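Local atomic coordinates of transcriptional regulator, LacI family (Arthrobacter sp., PDB entry 4RKQ), a protein that probably regulates transcription as a LacI-family factor, with a periplasmic-binding-protein-like core that is likely to sense a sugar or related small molecule. Residues V74-G80 / P93-E99; P237-A243 / R279-S285; L43-H47 / V254-V258. All coordinates share one frame; numbering follows the deposited sequence.

Contact 1 of 3, residues V74-G80 / P93-E99; sequences VIGYLGG and PLIVLDE
The parallel strand pair of a beta-alpha-beta unit, strands 73-76 and 94-97 joined through helix 82-89, sets Val74, Ile75 and Gly76 beside Leu94, Ile95 and Val96 in the N-terminal lobe of a periplasmic-binding-protein-like fold. The strands run 6° from parallel, and a ladder of four backbone bonds ties them: Val74 N to Pro93 O, Ile95 N to Val74 O, Gly76 N to Ile95 O and Leu97 N to Gly76 O. On one face Ile75 and Ile95 lie side by side, CG1 of Ile75 4.1 Å from CB of Ile95, beneath helix 246-262. On the other, which helix 82-89 covers, Leu78 and Leu94 meet tip to tip, CD1 of Leu78 3.8 Å from CD2 of Leu94, while Leu78 crosses Val96 at about a right angle. At the C-terminal end of strand 94-97, Leu97 lays its CB over one face of the Tyr77 ring, 3.8 Å from the centroid, a CH-pi contact; its CD2 sits 3.6 Å from Tyr77 OH. With CG anti to the carbonyl carbon (chi1 -79°), the Tyr77 ring swings back over Leu97, and its hydroxyl is hydrogen-bonded to Tyr29. A serine here would probably leave the Leu97 side chain without its aromatic cover and Tyr29 without this hydroxyl partner. CB of Asp98 approaches the same ring obliquely, 3.7 Å from CE2, and OD1 of Asp98 bonds to Tyr112. Glu99 reaches with an extended chain to the turn that leads into helix 82-89, where OE1 takes the backbone N-H of Ala82. The other oxygen, OE2, accepts Gly80 N at 2.8 Å, a fairly straight bond (165°) that arrives from above the carboxylate plane.

Contact 2 of 3, residues P237-A243 / R279-S285; sequences PQLSTMA and RLVLRES
Ser240 and Ser285 open the polar side of this contact: the backbone N of Ser240 gives a straight bond to Ser285 OG at 2.8 Å (173°). That hydroxyl is placed between the backbone N and carbonyl carbon of its own residue, chi1 67°, which turns it to Ser240; it also pairs with Val223 O. Ser240 OG in turn accepts Arg283 N at 2.8 Å and is further bonded to Thr286, so two serine hydroxyls serve as backbone partners just beyond the regular ladder. Glu284 and Gln238 clasp each other: Gln238 N reaches OE1 of Glu284 at 2.9 Å on the anti side, 33° out of the carboxylate plane, and Glu284 N returns to Gln238 O. A water bridges Gln238 OE1 and Glu284 OE2. The extended Arg283 chain passes Leu239 O until NH1 bonds to it at 2.7 Å, in the carbonyl plane but tilted from the guanidinium plane. Backbone bonding then becomes regular. Strands 240-243 and 279-281 are antiparallel neighbours in the mixed sheet, the latter the end of the long strand 273-281, and Thr241 with Val281 and Ala243 with Arg279 form hydrogen-bonded pairs on either side of the non-hydrogen-bonded pair Met242 with Leu280. This is the one antiparallel junction of the sheet, where strand 273-281, itself parallel to strand 106-110, meets strand 240-243 of the periplasmic-binding-protein-like domain. Apolar contacts divide between the faces. On one, Met242, bent at chi2 and chi3, places SD 3.7 Å from Leu280 CB, and both side chains pack against Val118 of helix 112-125. On the other, Ala243 CB touches CG2 of Val281 at 3.9 Å, and Thr241 lies beside Val281 while its OG1 bonds to Asp200. At the far end, Pro237 CB rests against CB of Glu284 at 3.6 Å.

Contact 3 of 3, residues L43-H47 / V254-V258; sequences LRGWH and VELLV
Arg44 lays one face of its guanidinium group over Val258, whose CG2 sits beneath the centre of the group, 3.4 Å from CZ. The arginine chain bends at chi3 (70°), which carries the guanidinium across the valine, and on the way CD passes Val254 CG1 at 4.0 Å. The same CD lies above one face of the Trp46 ring, offset toward its rim, so the arginine stem touches both the indole face and the valines of the helix. Trp46 supplies the far end of its six-membered ring: CZ3 comes 3.8 Å from Leu257 CD2, and CH2 comes 3.9 Å from Val258 CG2. All three helix residues meet the indole obliquely, and the indole's contacts with the helix are all apolar. Val254 and Val258, one helical turn apart and linked by Val258 N to Val254 O, offer their methyls to Arg44 and Trp46 together. Leu257 continues inward to Val18, Ile75 and Ile95 of the sheet. Between Arg44 and Trp46, Gly45 has positive phi and closes helix 29-43 in a Schellman motif, a C-terminal capping motif that turns the chain into strand 47-52 of this alpha/beta sandwich.

Contacts 1 and 3 share the N-terminal lobe, their centres about 16 Å apart, and they touch where Leu257 of helix 246-262 packs on Pro93, Ile75 and Ile95. Contact 2 lies on the other side of the chain's centre, its centre about 27 Å from that of contact 1 and about 31 Å from that of contact 3, yet its strands belong to the same mixed sheet as those of contact 1. Along the chain contact 1 is nested within the loop closed by contact 3, whereas contacts 2 and 3 interleave: strand 240-243 leads into helix 246-262, which leads into strand 273-281. The late chain thus leaves one lobe, packs on the other and returns, as in two-lobed periplasmic-binding-protein-like folds.

Contact 1 of 3, residues V74-G80 / P93-E99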
loop_
_atom_site.group_PDB
_atom_site.type_symbol
_atom_site.label_atom_id
_atom_site.label_comp_id
_atom_site.label_asym_id
_atom_site.label_seq_id
_atom_site.Cartn_x
_atom_site.Cartn_y
_atom_site.Cartn_z
ATOM N N VAL A 74 2.519 18.141 -12.766
ATOM C CA VAL A 74 2.961 17.043 -11.903
ATOM C C VAL A 74 2.624 17.362 -10.478
ATOM O O VAL A 74 2.771 18.486 -10.067
ATOM C CB VAL A 74 4.470 16.790 -12.008
ATOM C CG1 VAL A 74 4.944 15.757 -10.982
ATOM C CG2 VAL A 74 4.847 16.357 -13.427
ATOM N N ILE A 75 2.170 16.341 -9.757
ATOM C CA ILE A 75 1.967 16.398 -8.302
ATOM C C ILE A 75 2.926 15.344 -7.743
ATOM O O ILE A 75 2.918 14.183 -8.203
ATOM C CB ILE A 75 0.528 16.003 -7.959
ATOM C CG1 ILE A 75 -0.403 17.113 -8.385
ATOM C CG2 ILE A 75 0.396 15.760 -6.435
ATOM C CD1 ILE A 75 -1.860 16.643 -8.421
ATOM N N GLY A 76 3.786 15.717 -6.804
ATOM C CA GLY A 76 4.758 14.751 -6.320
ATOM C C GLY A 76 5.454 15.014 -5.003
ATOM O O GLY A 76 5.492 16.145 -4.511
ATOM N N TYR A 77 5.994 13.935 -4.466
ATOM C CA TYR A 77 6.970 13.970 -3.400
ATOM C C TYR A 77 8.306 13.764 -4.095
ATOM O O TYR A 77 8.585 12.694 -4.606
ATOM C CB TYR A 77 6.705 12.860 -2.401
ATOM C CG TYR A 77 5.601 13.129 -1.426
ATOM C CD1 TYR A 77 4.237 12.951 -1.782
ATOM C CD2 TYR A 77 5.888 13.547 -0.152
ATOM C CE1 TYR A 77 3.230 13.186 -0.868
ATOM C CE2 TYR A 77 4.889 13.789 0.752
ATOM C CZ TYR A 77 3.586 13.594 0.412
ATOM O OH TYR A 77 2.631 13.873 1.343
ATOM N N LEU A 78 9.127 14.802 -4.154
ATOM C CA LEU A 78 10.311 14.751 -5.022
ATOM C C LEU A 78 11.649 14.583 -4.314
ATOM O O LEU A 78 12.698 14.539 -4.981
ATOM C CB LEU A 78 10.364 15.993 -5.897
ATOM C CG LEU A 78 9.174 16.159 -6.870
ATOM C CD1 LEU A 78 9.563 17.252 -7.790
ATOM C CD2 LEU A 78 8.849 14.888 -7.642
ATOM N N GLY A 79 11.630 14.488 -2.991
ATOM C CA GLY A 79 12.866 14.233 -2.219
ATOM C C GLY A 79 13.924 15.301 -2.327
ATOM O O GLY A 79 15.105 15.003 -2.292
ATOM N N GLY A 80 13.503 16.553 -2.504
ATOM C CA GLY A 80 14.408 17.704 -2.510
ATOM C C GLY A 80 14.679 18.304 -3.876
ATOM O O GLY A 80 15.427 19.250 -3.964
ATOM N N PRO A 93 2.817 23.247 -14.438
ATOM C CA PRO A 93 2.922 23.431 -12.987
ATOM C C PRO A 93 3.324 22.159 -12.242
ATOM O O PRO A 93 2.849 21.055 -12.572
ATOM C CB PRO A 93 1.498 23.881 -12.568
ATOM C CG PRO A 93 0.611 23.594 -13.722
ATOM C CD PRO A 93 1.450 23.485 -14.959
ATOM N N LEU A 94 4.283 22.328 -11.341
ATOM C CA LEU A 94 4.599 21.344 -10.346
ATOM C C LEU A 94 3.967 21.730 -9.016
ATOM O O LEU A 94 4.124 22.867 -8.557
ATOM C CB LEU A 94 6.102 21.258 -10.174
ATOM C CG LEU A 94 6.635 20.363 -9.077
ATOM C CD1 LEU A 94 6.292 18.897 -9.343
ATOM C CD2 LEU A 94 8.147 20.559 -8.994
ATOM N N ILE A 95 3.259 20.757 -8.421
ATOM C CA ILE A 95 2.847 20.833 -7.044
ATOM C C ILE A 95 3.654 19.804 -6.266
ATOM O O ILE A 95 3.465 18.605 -6.446
ATOM C CB ILE A 95 1.347 20.527 -6.898
ATOM C CG1 ILE A 95 0.570 21.591 -7.703
ATOM C CG2 ILE A 95 0.951 20.567 -5.427
ATOM C CD1 ILE A 95 -0.865 21.313 -7.826
ATOM N N VAL A 96 4.516 20.271 -5.389
ATOM C CA VAL A 96 5.254 19.393 -4.436
ATOM C C VAL A 96 4.693 19.368 -3.043
ATOM O O VAL A 96 4.121 20.341 -2.568
ATOM C CB VAL A 96 6.749 19.803 -4.323
ATOM C CG1 VAL A 96 7.484 19.550 -5.617
ATOM C CG2 VAL A 96 6.899 21.267 -3.917
ATOM N N LEU A 97 4.892 18.252 -2.353
ATOM C CA LEU A 97 4.490 18.145 -0.991
ATOM C C LEU A 97 5.670 17.889 -0.087
ATOM O O LEU A 97 6.626 17.195 -0.455
ATOM C CB LEU A 97 3.541 16.965 -0.814
ATOM C CG LEU A 97 2.204 17.170 -1.493
ATOM C CD1 LEU A 97 2.197 16.723 -2.952
ATOM C CD2 LEU A 97 1.152 16.447 -0.682
ATOM N N ASP A 98 5.582 18.466 1.105
ATOM C CA ASP A 98 6.465 18.117 2.219
ATOM C C ASP A 98 7.940 18.441 1.995
ATOM O O ASP A 98 8.804 17.798 2.571
ATOM C CB ASP A 98 6.252 16.641 2.599
ATOM C CG ASP A 98 6.651 16.344 4.047
ATOM O OD1 ASP A 98 6.453 17.223 4.893
ATOM O OD2 ASP A 98 7.220 15.270 4.328
ATOM N N GLU A 99 8.238 19.483 1.220
ATOM C CA GLU A 99 9.614 19.936 1.067
ATOM C C GLU A 99 9.650 21.409 0.755
ATOM O O GLU A 99 8.629 22.007 0.508
ATOM C CB GLU A 99 10.372 19.115 0.018
ATOM C CG GLU A 99 9.888 19.228 -1.431
ATOM C CD GLU A 99 10.876 18.542 -2.431
ATOM O OE1 GLU A 99 11.721 19.217 -3.019
ATOM O OE2 GLU A 99 10.847 17.336 -2.586
HETATM O O HOH W 1 9.255 15.038 -0.781
#

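Contact 2 of 3, residues P237-A243 / R279-S285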
loop_
_atom_site.group_PDB
_atom_site.type_symbol
_atom_site.label_atom_id
_atom_site.label_comp_id
_atom_site.label_asym_id
_atom_site.label_seq_id
_atom_site.Cartn_x
_atom_site.Cartn_y
_atom_site.Cartn_z
ATOM N N PRO A 237 -2.496 -3.478 19.143
ATOM C CA PRO A 237 -3.640 -2.551 19.211
ATOM C C PRO A 237 -3.703 -1.634 18.003
ATOM O O PRO A 237 -2.662 -1.418 17.353
ATOM C CB PRO A 237 -3.324 -1.709 20.445
ATOM C CG PRO A 237 -1.838 -1.707 20.507
ATOM C CD PRO A 237 -1.374 -3.046 19.980
ATOM N N GLN A 238 -4.888 -1.125 17.715
ATOM C CA GLN A 238 -5.044 -0.170 16.654
ATOM C C GLN A 238 -4.287 1.103 17.016
ATOM O O GLN A 238 -4.287 1.554 18.165
ATOM C CB GLN A 238 -6.505 0.119 16.414
ATOM C CG GLN A 238 -7.298 -1.071 15.924
ATOM C CD GLN A 238 -8.735 -0.678 15.643
ATOM O OE1 GLN A 238 -9.671 -1.424 15.899
ATOM N NE2 GLN A 238 -8.905 0.502 15.137
ATOM N N LEU A 239 -3.667 1.684 16.006
ATOM C CA LEU A 239 -2.595 2.648 16.193
ATOM C C LEU A 239 -3.126 4.046 16.271
ATOM O O LEU A 239 -3.827 4.517 15.368
ATOM C CB LEU A 239 -1.577 2.549 15.052
ATOM C CG LEU A 239 -0.462 3.588 14.993
ATOM C CD1 LEU A 239 0.428 3.508 16.198
ATOM C CD2 LEU A 239 0.367 3.398 13.733
ATOM N N SER A 240 -2.809 4.717 17.380
ATOM C CA SER A 240 -3.197 6.115 17.556
ATOM C C SER A 240 -2.230 6.903 16.712
ATOM O O SER A 240 -1.059 6.550 16.613
ATOM C CB SER A 240 -3.099 6.561 19.028
ATOM O OG SER A 240 -4.106 5.907 19.800
ATOM N N THR A 241 -2.701 7.965 16.089
ATOM C CA THR A 241 -1.847 8.623 15.119
ATOM C C THR A 241 -2.184 10.086 14.878
ATOM O O THR A 241 -3.323 10.511 15.039
ATOM C CB THR A 241 -1.904 7.851 13.781
ATOM O OG1 THR A 241 -0.986 8.430 12.859
ATOM C CG2 THR A 241 -3.297 7.872 13.156
ATOM N N MET A 242 -1.168 10.852 14.496
ATOM C CA MET A 242 -1.396 12.189 13.977
ATOM C C MET A 242 -1.685 12.035 12.462
ATOM O O MET A 242 -0.816 11.636 11.656
ATOM C CB MET A 242 -0.217 13.104 14.238
ATOM C CG MET A 242 0.146 13.342 15.719
ATOM S SD MET A 242 -1.204 14.165 16.566
ATOM C CE MET A 242 -1.537 15.559 15.497
ATOM N N ALA A 243 -2.888 12.421 12.072
ATOM C CA ALA A 243 -3.363 12.166 10.698
ATOM C C ALA A 243 -4.075 13.314 10.070
ATOM O O ALA A 243 -4.740 14.077 10.754
ATOM C CB ALA A 243 -4.324 11.008 10.733
ATOM N N ARG A 279 -4.464 15.990 12.663
ATOM C CA ARG A 279 -5.313 15.914 13.827
ATOM C C ARG A 279 -4.955 14.616 14.540
ATOM O O ARG A 279 -4.605 13.623 13.900
ATOM C CB ARG A 279 -6.779 15.932 13.389
ATOM C CG ARG A 279 -7.272 17.301 12.908
ATOM C CD ARG A 279 -8.772 17.319 12.592
ATOM N NE ARG A 279 -9.170 16.306 11.607
ATOM C CZ ARG A 279 -9.017 16.417 10.280
ATOM N NH1 ARG A 279 -8.475 17.502 9.728
ATOM N NH2 ARG A 279 -9.414 15.424 9.491
ATOM N N LEU A 280 -5.060 14.612 15.863
ATOM C CA LEU A 280 -4.829 13.370 16.642
ATOM C C LEU A 280 -6.004 12.420 16.514
ATOM O O LEU A 280 -7.124 12.775 16.851
ATOM C CB LEU A 280 -4.590 13.716 18.113
ATOM C CG LEU A 280 -4.392 12.557 19.080
ATOM C CD1 LEU A 280 -3.224 11.650 18.693
ATOM C CD2 LEU A 280 -4.246 13.116 20.483
ATOM N N VAL A 281 -5.754 11.222 16.005
ATOM C CA VAL A 281 -6.768 10.176 15.925
ATOM C C VAL A 281 -6.427 9.139 16.999
ATOM O O VAL A 281 -5.389 8.438 16.938
ATOM C CB VAL A 281 -6.822 9.543 14.526
ATOM C CG1 VAL A 281 -7.855 8.424 14.476
ATOM C CG2 VAL A 281 -7.114 10.616 13.495
ATOM N N LEU A 282 -7.266 9.090 18.027
ATOM C CA LEU A 282 -7.057 8.214 19.168
ATOM C C LEU A 282 -7.652 6.854 18.890
ATOM O O LEU A 282 -8.831 6.739 18.624
ATOM C CB LEU A 282 -7.713 8.792 20.424
ATOM C CG LEU A 282 -7.025 10.073 20.929
ATOM C CD1 LEU A 282 -7.699 10.613 22.186
ATOM C CD2 LEU A 282 -5.546 9.834 21.180
ATOM N N ARG A 283 -6.825 5.829 18.983
ATOM C CA ARG A 283 -7.313 4.472 18.780
ATOM C C ARG A 283 -6.970 3.671 20.023
ATOM O O ARG A 283 -7.261 4.114 21.116
ATOM C CB ARG A 283 -6.750 3.910 17.474
ATOM C CG ARG A 283 -7.289 4.655 16.252
ATOM C CD ARG A 283 -7.139 3.819 14.984
ATOM N NE ARG A 283 -7.377 4.585 13.763
ATOM C CZ ARG A 283 -6.451 4.925 12.855
ATOM N NH1 ARG A 283 -5.154 4.591 12.988
ATOM N NH2 ARG A 283 -6.828 5.611 11.788
ATOM N N GLU A 284 -6.329 2.531 19.899
ATOM C CA GLU A 284 -6.060 1.737 21.071
ATOM C C GLU A 284 -4.676 1.837 21.640
ATOM O O GLU A 284 -4.436 1.299 22.711
ATOM C CB GLU A 284 -6.360 0.253 20.783
ATOM C CG GLU A 284 -7.787 0.002 20.344
ATOM C CD GLU A 284 -7.993 -1.411 19.831
ATOM O OE1 GLU A 284 -7.000 -2.067 19.422
ATOM O OE2 GLU A 284 -9.153 -1.870 19.858
ATOM N N SER A 285 -3.732 2.500 20.958
ATOM C CA SER A 285 -2.338 2.449 21.416
ATOM C C SER A 285 -2.015 3.611 22.355
ATOM O O SER A 285 -0.883 3.790 22.754
ATOM C CB SER A 285 -1.350 2.378 20.260
ATOM O OG SER A 285 -1.394 3.590 19.551
HETATM O O HOH W 2 -9.052 -3.716 17.482
#

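Contact 3 of 3, residues L43-H47 / V254-V258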
loop_
_atom_site.group_PDB
_atom_site.type_symbol
_atom_site.label_atom_id
_atom_site.label_comp_id
_atom_site.label_asym_id
_atom_site.label_seq_id
_atom_site.Cartn_x
_atom_site.Cartn_y
_atom_site.Cartn_z
ATOM N N LEU A 43 -12.199 11.864 -11.401
ATOM C CA LEU A 43 -13.551 12.413 -11.317
ATOM C C LEU A 43 -13.704 13.780 -11.995
ATOM O O LEU A 43 -14.844 14.212 -12.249
ATOM C CB LEU A 43 -13.957 12.471 -9.895
ATOM C CG LEU A 43 -14.205 11.159 -9.182
ATOM C CD1 LEU A 43 -14.511 11.430 -7.700
ATOM C CD2 LEU A 43 -15.314 10.389 -9.850
ATOM N N ARG A 44 -12.578 14.440 -12.315
ATOM C CA ARG A 44 -12.579 15.625 -13.165
ATOM C C ARG A 44 -12.392 15.279 -14.623
ATOM O O ARG A 44 -12.282 16.203 -15.485
ATOM C CB ARG A 44 -11.489 16.615 -12.733
ATOM C CG ARG A 44 -11.575 17.120 -11.306
ATOM C CD ARG A 44 -10.621 18.274 -11.114
ATOM N NE ARG A 44 -11.076 19.451 -11.844
ATOM C CZ ARG A 44 -11.878 20.377 -11.311
ATOM N NH1 ARG A 44 -12.279 20.266 -10.043
ATOM N NH2 ARG A 44 -12.257 21.408 -12.049
ATOM N N GLY A 45 -12.358 14.003 -14.966
ATOM C CA GLY A 45 -12.148 13.569 -16.352
ATOM C C GLY A 45 -10.705 13.604 -16.816
ATOM O O GLY A 45 -10.426 13.559 -18.007
ATOM N N TRP A 46 -9.803 13.769 -15.871
ATOM C CA TRP A 46 -8.364 13.834 -16.166
ATOM C C TRP A 46 -7.743 12.412 -16.308
ATOM O O TRP A 46 -8.232 11.454 -15.728
ATOM C CB TRP A 46 -7.683 14.570 -15.034
ATOM C CG TRP A 46 -8.000 15.977 -14.910
ATOM C CD1 TRP A 46 -8.811 16.739 -15.727
ATOM C CD2 TRP A 46 -7.442 16.873 -13.941
ATOM N NE1 TRP A 46 -8.797 18.050 -15.284
ATOM C CE2 TRP A 46 -8.002 18.143 -14.174
ATOM C CE3 TRP A 46 -6.557 16.703 -12.858
ATOM C CZ2 TRP A 46 -7.668 19.252 -13.410
ATOM C CZ3 TRP A 46 -6.267 17.795 -12.070
ATOM C CH2 TRP A 46 -6.801 19.065 -12.375
ATOM N N HIS A 47 -6.675 12.309 -17.094
ATOM C CA HIS A 47 -5.832 11.117 -17.150
ATOM C C HIS A 47 -4.752 11.297 -16.082
ATOM O O HIS A 47 -4.250 12.418 -15.922
ATOM C CB HIS A 47 -5.037 11.078 -18.468
ATOM C CG HIS A 47 -5.842 10.986 -19.727
ATOM N ND1 HIS A 47 -6.600 9.886 -20.053
ATOM C CD2 HIS A 47 -5.883 11.805 -20.807
ATOM C CE1 HIS A 47 -7.133 10.058 -21.248
ATOM N NE2 HIS A 47 -6.717 11.215 -21.728
ATOM N N VAL A 254 -5.124 18.748 -5.769
ATOM C CA VAL A 254 -5.874 18.865 -7.000
ATOM C C VAL A 254 -6.538 20.219 -7.136
ATOM O O VAL A 254 -6.523 20.818 -8.214
ATOM C CB VAL A 254 -6.949 17.772 -7.078
ATOM C CG1 VAL A 254 -7.909 18.013 -8.254
ATOM C CG2 VAL A 254 -6.280 16.430 -7.171
ATOM N N GLU A 255 -7.045 20.757 -6.038
ATOM C CA GLU A 255 -7.664 22.082 -6.121
ATOM C C GLU A 255 -6.624 23.163 -6.391
ATOM O O GLU A 255 -6.841 24.068 -7.186
ATOM C CB GLU A 255 -8.456 22.375 -4.855
ATOM C CG GLU A 255 -9.720 21.555 -4.854
ATOM C CD GLU A 255 -10.603 21.854 -3.655
ATOM O OE1 GLU A 255 -10.142 22.493 -2.686
ATOM O OE2 GLU A 255 -11.765 21.421 -3.674
ATOM N N LEU A 256 -5.451 23.045 -5.793
ATOM C CA LEU A 256 -4.386 23.936 -6.156
ATOM C C LEU A 256 -4.070 23.838 -7.661
ATOM O O LEU A 256 -3.849 24.860 -8.341
ATOM C CB LEU A 256 -3.152 23.580 -5.324
ATOM C CG LEU A 256 -1.949 24.457 -5.348
ATOM C CD1 LEU A 256 -2.328 25.923 -5.252
ATOM C CD2 LEU A 256 -1.043 24.060 -4.187
ATOM N N LEU A 257 -3.999 22.619 -8.192
ATOM C CA LEU A 257 -3.648 22.460 -9.607
ATOM C C LEU A 257 -4.765 23.029 -10.484
ATOM O O LEU A 257 -4.507 23.644 -11.487
ATOM C CB LEU A 257 -3.452 20.999 -9.945
ATOM C CG LEU A 257 -3.063 20.696 -11.380
ATOM C CD1 LEU A 257 -1.833 21.491 -11.823
ATOM C CD2 LEU A 257 -2.833 19.187 -11.471
ATOM N N VAL A 258 -6.023 22.824 -10.085
ATOM C CA VAL A 258 -7.127 23.459 -10.837
ATOM C C VAL A 258 -6.913 24.981 -10.937
ATOM O O VAL A 258 -7.073 25.570 -12.008
ATOM C CB VAL A 258 -8.507 23.167 -10.220
ATOM C CG1 VAL A 258 -9.598 24.010 -10.899
ATOM C CG2 VAL A 258 -8.842 21.676 -10.323
#